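Local atomic coordinates of tudor domain-containing protein 1 (Mus musculus, PDB entry 4B9W), a protein that acts as a germline scaffold that binds methylated Piwi proteins through its Tudor domains, here the extended third one, and takes part in piRNA-directed silencing of transposons. Residues 33-36 against 41-44; 89-94 against 106-111. All coordinates share one frame; numbering follows the deposited sequence.

Contact 1 of 2, residues 33-36 against 41-44; sequences YCHF and ALEK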
ATOM      1  N   TYR A  33       1.821  -8.705 -11.127  1.00  9.76           N
ATOM      2  CA  TYR A  33       0.911  -8.210 -12.124  1.00  9.76           C
ATOM      3  C   TYR A  33       1.193  -8.865 -13.459  1.00  9.56           C
ATOM      4  O   TYR A  33       2.351  -9.045 -13.829  1.00  9.07           O
ATOM      5  CB  TYR A  33       1.040  -6.685 -12.202  1.00  9.88           C
ATOM      6  CG  TYR A  33       0.454  -6.029 -10.989  1.00 10.27           C
ATOM      7  CD1 TYR A  33       1.166  -5.962  -9.799  1.00 10.36           C
ATOM      8  CD2 TYR A  33      -0.832  -5.529 -11.008  1.00 10.45           C
ATOM      9  CE1 TYR A  33       0.615  -5.391  -8.669  1.00 10.60           C
ATOM     10  CE2 TYR A  33      -1.386  -4.946  -9.880  1.00 10.60           C
ATOM     11  CZ  TYR A  33      -0.666  -4.884  -8.726  1.00 10.62           C
ATOM     12  OH  TYR A  33      -1.215  -4.312  -7.619  1.00 10.51           O
ATOM     13  N   CYS A  34       0.125  -9.230 -14.167  1.00  9.66           N
ATOM     14  CA  CYS A  34       0.258  -9.909 -15.451  1.00  9.55           C
ATOM     15  C   CYS A  34      -0.531  -9.205 -16.530  1.00  9.41           C
ATOM     16  O   CYS A  34      -1.600  -8.652 -16.271  1.00  9.03           O
ATOM     17  CB  CYS A  34      -0.257 -11.350 -15.365  1.00  9.84           C
ATOM     18  SG  CYS A  34       0.722 -12.491 -14.352  1.00 10.49           S
ATOM     19  N   HIS A  35       0.015  -9.231 -17.741  1.00  9.38           N
ATOM     20  CA  HIS A  35      -0.777  -9.065 -18.931  1.00  9.72           C
ATOM     21  C   HIS A  35      -1.307 -10.417 -19.335  1.00 10.30           C
ATOM     22  O   HIS A  35      -0.534 -11.368 -19.510  1.00 10.07           O
ATOM     23  CB  HIS A  35       0.054  -8.496 -20.053  1.00  9.66           C
ATOM     24  CG  HIS A  35       0.511  -7.089 -19.816  1.00  9.30           C
ATOM     25  ND1 HIS A  35       1.708  -6.631 -20.252  1.00  9.21           N
ATOM     26  CD2 HIS A  35      -0.105  -6.038 -19.168  1.00  9.27           C
ATOM     27  CE1 HIS A  35       1.845  -5.344 -19.907  1.00  9.53           C
ATOM     28  NE2 HIS A  35       0.733  -4.976 -19.232  1.00  9.55           N
ATOM     29  N   PHE A  36      -2.634 -10.511 -19.460  1.00 11.11           N
ATOM     30  CA  PHE A  36      -3.306 -11.707 -19.952  1.00 12.40           C
ATOM     31  C   PHE A  36      -3.464 -11.618 -21.481  1.00 13.87           C
ATOM     32  O   PHE A  36      -4.037 -10.650 -22.016  1.00 15.10           O
ATOM     33  CB  PHE A  36      -4.629 -11.903 -19.209  1.00 12.35           C
ATOM     34  CG  PHE A  36      -4.442 -12.341 -17.775  1.00 12.40           C
ATOM     35  CD1 PHE A  36      -3.963 -11.468 -16.821  1.00 12.26           C
ATOM     36  CD2 PHE A  36      -4.709 -13.645 -17.395  1.00 12.77           C
ATOM     37  CE1 PHE A  36      -3.799 -11.868 -15.506  1.00 12.29           C
ATOM     38  CE2 PHE A  36      -4.541 -14.067 -16.083  1.00 12.42           C
ATOM     39  CZ  PHE A  36      -4.080 -13.182 -15.137  1.00 12.56           C
ATOM     40  N   ALA A  41      -5.080  -8.176 -26.548  1.00 20.95           N
ATOM     41  CA  ALA A  41      -4.704  -7.228 -25.488  1.00 20.82           C
ATOM     42  C   ALA A  41      -3.434  -6.445 -25.776  1.00 20.26           C
ATOM     43  O   ALA A  41      -3.466  -5.217 -25.788  1.00 19.07           O
ATOM     44  CB  ALA A  41      -4.568  -7.953 -24.146  1.00 21.10           C
ATOM     45  N   LEU A  42      -2.314  -7.152 -25.967  1.00 20.72           N
ATOM     46  CA  LEU A  42      -1.029  -6.501 -26.121  1.00 20.52           C
ATOM     47  C   LEU A  42      -1.077  -5.503 -27.279  1.00 21.27           C
ATOM     48  O   LEU A  42      -0.535  -4.413 -27.175  1.00 19.25           O
ATOM     49  CB  LEU A  42       0.115  -7.510 -26.303  1.00 20.71           C
ATOM     50  CG  LEU A  42       0.606  -8.253 -25.043  1.00 21.12           C
ATOM     51  CD1 LEU A  42       1.974  -8.898 -25.267  1.00 20.40           C
ATOM     52  CD2 LEU A  42       0.633  -7.333 -23.818  1.00 21.42           C
ATOM     53  N   GLU A  43      -1.760  -5.861 -28.364  1.00 22.15           N
ATOM     54  CA  GLU A  43      -1.819  -4.976 -29.520  1.00 23.03           C
ATOM     55  C   GLU A  43      -2.729  -3.761 -29.272  1.00 21.99           C
ATOM     56  O   GLU A  43      -2.368  -2.632 -29.608  1.00 21.06           O
ATOM     57  CB  GLU A  43      -2.286  -5.733 -30.756  1.00 25.40           C
ATOM     58  CG  GLU A  43      -2.339  -4.810 -31.966  1.00 28.30           C
ATOM     59  CD  GLU A  43      -2.632  -5.527 -33.255  1.00 30.56           C
ATOM     60  OE1 GLU A  43      -3.003  -6.719 -33.208  1.00 32.87           O
ATOM     61  OE2 GLU A  43      -2.496  -4.879 -34.319  1.00 33.66           O
ATOM     62  N   LYS A  44      -3.912  -3.991 -28.708  1.00 20.57           N
ATOM     63  CA  LYS A  44      -4.807  -2.882 -28.363  1.00 20.67           C
ATOM     64  C   LYS A  44      -4.155  -1.926 -27.357  1.00 19.77           C
ATOM     65  O   LYS A  44      -4.332  -0.705 -27.449  1.00 18.14           O
ATOM     66  CB  LYS A  44      -6.130  -3.404 -27.790  1.00 21.58           C
ATOM     67  CG  LYS A  44      -7.067  -4.005 -28.819  1.00 22.05           C
ATOM     68  CD  LYS A  44      -8.144  -4.853 -28.159  1.00 22.78           C
ATOM     69  CE  LYS A  44      -9.290  -5.169 -29.115  1.00 23.25           C
ATOM     70  NZ  LYS A  44     -10.151  -6.230 -28.507  1.00 24.47           N
TER

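Contact 2 of 2, residues 89-94 against 106-111; sequences EILPSG and VEEVTT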
ATOM      1  N   GLU A  89      -2.267   8.450  -4.194  1.00 13.56           N
ATOM      2  CA  GLU A  89      -1.980   9.311  -3.046  1.00 13.61           C
ATOM      3  C   GLU A  89      -1.704  10.759  -3.433  1.00 12.73           C
ATOM      4  O   GLU A  89      -1.157  11.017  -4.499  1.00 11.98           O
ATOM      5  CB  GLU A  89      -0.765   8.779  -2.286  1.00 14.31           C
ATOM      6  CG  GLU A  89      -0.761   7.272  -2.086  1.00 15.22           C
ATOM      7  CD  GLU A  89       0.255   6.829  -1.073  1.00 16.15           C
ATOM      8  OE1 GLU A  89       0.972   7.681  -0.527  1.00 17.21           O
ATOM      9  OE2 GLU A  89       0.319   5.629  -0.799  1.00 18.94           O
ATOM     10  N   ILE A  90      -2.077  11.689  -2.551  1.00 12.19           N
ATOM     11  CA  ILE A  90      -1.663  13.098  -2.660  1.00 11.90           C
ATOM     12  C   ILE A  90      -0.818  13.457  -1.442  1.00 11.76           C
ATOM     13  O   ILE A  90      -1.263  13.351  -0.275  1.00 10.84           O
ATOM     14  CB  ILE A  90      -2.853  14.070  -2.776  1.00 11.97           C
ATOM     15  CG1 ILE A  90      -3.730  13.687  -3.971  1.00 12.34           C
ATOM     16  CG2 ILE A  90      -2.375  15.508  -2.964  1.00 11.85           C
ATOM     17  CD1 ILE A  90      -5.045  14.425  -4.026  1.00 12.68           C
ATOM     18  N   LEU A  91       0.401  13.900  -1.731  1.00 11.88           N
ATOM     19  CA  LEU A  91       1.415  14.093  -0.706  1.00 12.28           C
ATOM     20  C   LEU A  91       1.495  15.578  -0.329  1.00 12.10           C
ATOM     21  O   LEU A  91       1.150  16.440  -1.143  1.00 11.60           O
ATOM     22  CB  LEU A  91       2.776  13.595  -1.200  1.00 12.37           C
ATOM     23  CG  LEU A  91       2.868  12.142  -1.653  1.00 12.49           C
ATOM     24  CD1 LEU A  91       4.188  11.887  -2.384  1.00 12.49           C
ATOM     25  CD2 LEU A  91       2.760  11.218  -0.453  1.00 13.14           C
ATOM     26  N   PRO A  92       1.957  15.866   0.906  1.00 12.34           N
ATOM     27  CA  PRO A  92       2.119  17.235   1.418  1.00 12.50           C
ATOM     28  C   PRO A  92       2.898  18.143   0.492  1.00 12.32           C
ATOM     29  O   PRO A  92       2.486  19.269   0.289  1.00 13.34           O
ATOM     30  CB  PRO A  92       2.867  17.025   2.722  1.00 12.51           C
ATOM     31  CG  PRO A  92       2.374  15.699   3.187  1.00 12.45           C
ATOM     32  CD  PRO A  92       2.177  14.869   1.973  1.00 12.40           C
ATOM     33  N   SER A  93       3.982  17.646  -0.099  1.00 12.16           N
ATOM     34  CA  SER A  93       4.747  18.412  -1.081  1.00 12.07           C
ATOM     35  C   SER A  93       3.919  18.964  -2.207  1.00 11.92           C
ATOM     36  O   SER A  93       4.345  19.913  -2.871  1.00 12.29           O
ATOM     37  CB  SER A  93       5.854  17.542  -1.683  1.00 12.22           C
ATOM     38  OG  SER A  93       5.309  16.366  -2.238  1.00 12.35           O
ATOM     39  N   GLY A  94       2.763  18.353  -2.464  1.00 12.06           N
ATOM     40  CA  GLY A  94       1.961  18.678  -3.661  1.00 11.68           C
ATOM     41  C   GLY A  94       2.109  17.629  -4.747  1.00 11.34           C
ATOM     42  O   GLY A  94       1.374  17.630  -5.729  1.00 11.00           O
ATOM     43  N   VAL A 106       3.513   1.752  -9.118  1.00 12.98           N
ATOM     44  CA  VAL A 106       3.099   3.019  -8.532  1.00 13.39           C
ATOM     45  C   VAL A 106       4.307   3.942  -8.539  1.00 13.77           C
ATOM     46  O   VAL A 106       5.365   3.543  -8.084  1.00 15.10           O
ATOM     47  CB  VAL A 106       2.602   2.827  -7.075  1.00 13.39           C
ATOM     48  CG1 VAL A 106       2.451   4.174  -6.349  1.00 12.93           C
ATOM     49  CG2 VAL A 106       1.293   2.045  -7.061  1.00 13.13           C
ATOM     50  N   GLU A 107       4.156   5.163  -9.043  1.00 13.55           N
ATOM     51  CA  GLU A 107       5.239   6.159  -9.029  1.00 13.32           C
ATOM     52  C   GLU A 107       4.775   7.523  -8.449  1.00 12.96           C
ATOM     53  O   GLU A 107       3.631   7.927  -8.616  1.00 11.86           O
ATOM     54  CB  GLU A 107       5.781   6.398 -10.453  1.00 14.14           C
ATOM     55  CG  GLU A 107       6.194   5.158 -11.249  1.00 14.81           C
ATOM     56  CD  GLU A 107       7.303   4.345 -10.598  1.00 16.08           C
ATOM     57  OE1 GLU A 107       8.181   4.968  -9.958  1.00 16.71           O
ATOM     58  OE2 GLU A 107       7.303   3.085 -10.747  1.00 16.92           O
ATOM     59  N   GLU A 108       5.687   8.238  -7.806  1.00 12.90           N
ATOM     60  CA  GLU A 108       5.450   9.618  -7.391  1.00 12.99           C
ATOM     61  C   GLU A 108       5.767  10.584  -8.531  1.00 12.94           C
ATOM     62  O   GLU A 108       6.897  10.593  -9.039  1.00 12.12           O
ATOM     63  CB  GLU A 108       6.324   9.963  -6.205  1.00 13.53           C
ATOM     64  CG  GLU A 108       6.112  11.392  -5.717  1.00 13.85           C
ATOM     65  CD  GLU A 108       6.848  11.683  -4.433  1.00 14.33           C
ATOM     66  OE1 GLU A 108       7.157  10.724  -3.709  1.00 15.30           O
ATOM     67  OE2 GLU A 108       7.109  12.874  -4.144  1.00 15.28           O
ATOM     68  N   VAL A 109       4.772  11.387  -8.930  1.00 12.84           N
ATOM     69  CA  VAL A 109       4.941  12.381  -9.983  1.00 13.02           C
ATOM     70  C   VAL A 109       4.571  13.794  -9.503  1.00 14.09           C
ATOM     71  O   VAL A 109       3.989  13.982  -8.416  1.00 13.53           O
ATOM     72  CB  VAL A 109       4.154  12.003 -11.260  1.00 13.07           C
ATOM     73  CG1 VAL A 109       4.614  10.648 -11.789  1.00 12.93           C
ATOM     74  CG2 VAL A 109       2.646  11.984 -11.025  1.00 12.91           C
ATOM     75  N   THR A 110       4.995  14.782 -10.284  1.00 14.72           N
ATOM     76  CA  THR A 110       4.619  16.163 -10.081  1.00 15.29           C
ATOM     77  C   THR A 110       3.375  16.480 -10.918  1.00 16.37           C
ATOM     78  O   THR A 110       2.947  15.673 -11.783  1.00 15.62           O
ATOM     79  CB  THR A 110       5.748  17.113 -10.548  1.00 15.69           C
ATOM     80  OG1 THR A 110       5.956  16.945 -11.957  1.00 16.03           O
ATOM     81  CG2 THR A 110       7.052  16.850  -9.788  1.00 15.29           C
ATOM     82  N   THR A 111       2.831  17.676 -10.704  1.00 17.09           N
ATOM     83  CA  THR A 111       1.621  18.117 -11.403  1.00 17.94           C
ATOM     84  C   THR A 111       1.802  18.322 -12.910  1.00 17.99           C
ATOM     85  O   THR A 111       0.842  18.173 -13.669  1.00 18.59           O
ATOM     86  CB  THR A 111       1.043  19.394 -10.777  1.00 19.02           C
ATOM     87  OG1 THR A 111       2.098  20.335 -10.516  1.00 21.34           O
ATOM     88  CG2 THR A 111       0.349  19.053  -9.485  1.00 19.86           C
TER

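Contact 1 of 2, residues 33-36 against 41-44
Ala41 and Leu42, in the first turn of helix 41-57, pack on Phe36 and His35, the last two residues of strand 31-36. In an extended Tudor domain a helix of this kind joins the flanking beta-barrel half to the Tudor core; here its first turn folds back on the strand that it follows after only four intervening residues. The contact is small, 118 Å², and no hydrogen bond crosses it. Ala41 comes first: its CB meets the backbone rather than the ring of Phe36, with CB 3.5 Å from Phe36 O. The Phe36 side chain turns the other way, into the apolar layer formed with Phe13, Val19, Val21, Met129 and Cys131. Leu42 follows and uses one branch. Its CG stands beside the backbone N, anti to the carbonyl carbon (chi1 -76°), and CD2 extends to His35, lying 3.8 Å from ND1 and 4.0 Å from His35 CB. The two side chains cross at about a right angle. The imidazole that receives Leu42 is fixed from the Tudor core: the Tyr103 ring meets it with planes at about 75°, and its far end is held by a hydrogen bond between His35 NE2 and Asp102 O.

Contact 2 of 2, residues 89-94 against 106-111
Leu91 and Glu108 bury the most surface here, where the tight turn that ends strand 81-90 leans against strand 106-109. Both belong to the antiparallel five-stranded Tudor core, an SH3-like barrel, but the two strands are not neighbours: strand 96-100 runs between them, pairing with each, and only side chains and the loop ends meet across it. Glu108 is extended, with CG anti to the backbone N (chi1 -179°), and this carries its carboxylate over to Leu91. One methyl group does the touching. Leu91 CD1 sits above the flat face of the carboxylate, 3.4 Å from Glu108 CD and nearly equidistant from the two oxygens, at 3.5 Å from OE1 and 3.6 Å from OE2. The close approach is van der Waals contact over the plane, leaving the oxygens to bond in other directions; OE2 is hydrogen-bonded to Asn95 ND2, which anchors the acid at the end of the hairpin. Leu91 also packs on an apolar side chain of the bound peptide, while the neighbouring Glu89 makes a salt bridge to a basic peptide side chain and Ile90 adds backbone hydrogen bonds, so this end of strand 81-90 is part of the ligand-binding surface. Gly94 is the third main contributor. It closes a type I beta turn from Leu91, with Gly94 N bonded to Leu91 O at 2.8 Å, and takes a positive phi of 103° that would press a side chain against the preceding carbonyl. Its own carbonyl faces the end of the other segment, with Gly94 O lying 4.1 Å from Thr111 CG2.

Overall arrangement
Contact 1 closes in the chain before contact 2 opens, and the two lie on opposite sides of the chain's centre, with their own centres 27 Å apart and their nearest atoms about 7 Å apart. The buried 33-36/41-44 contact has its centre about 9 Å from the centre of the chain, where the flanking barrel passes into the linking helix; the 89-94/106-111 contact, on the surface in the Tudor core, has its centre about 20 Å from it. A thread joins them: Asp102 and Tyr103, which hold the histidine of contact 1, belong to the loop between strands 96-100 and 106-109. The dimethylarginine-containing MILI peptide is reached from contact 2, by residues 89-92.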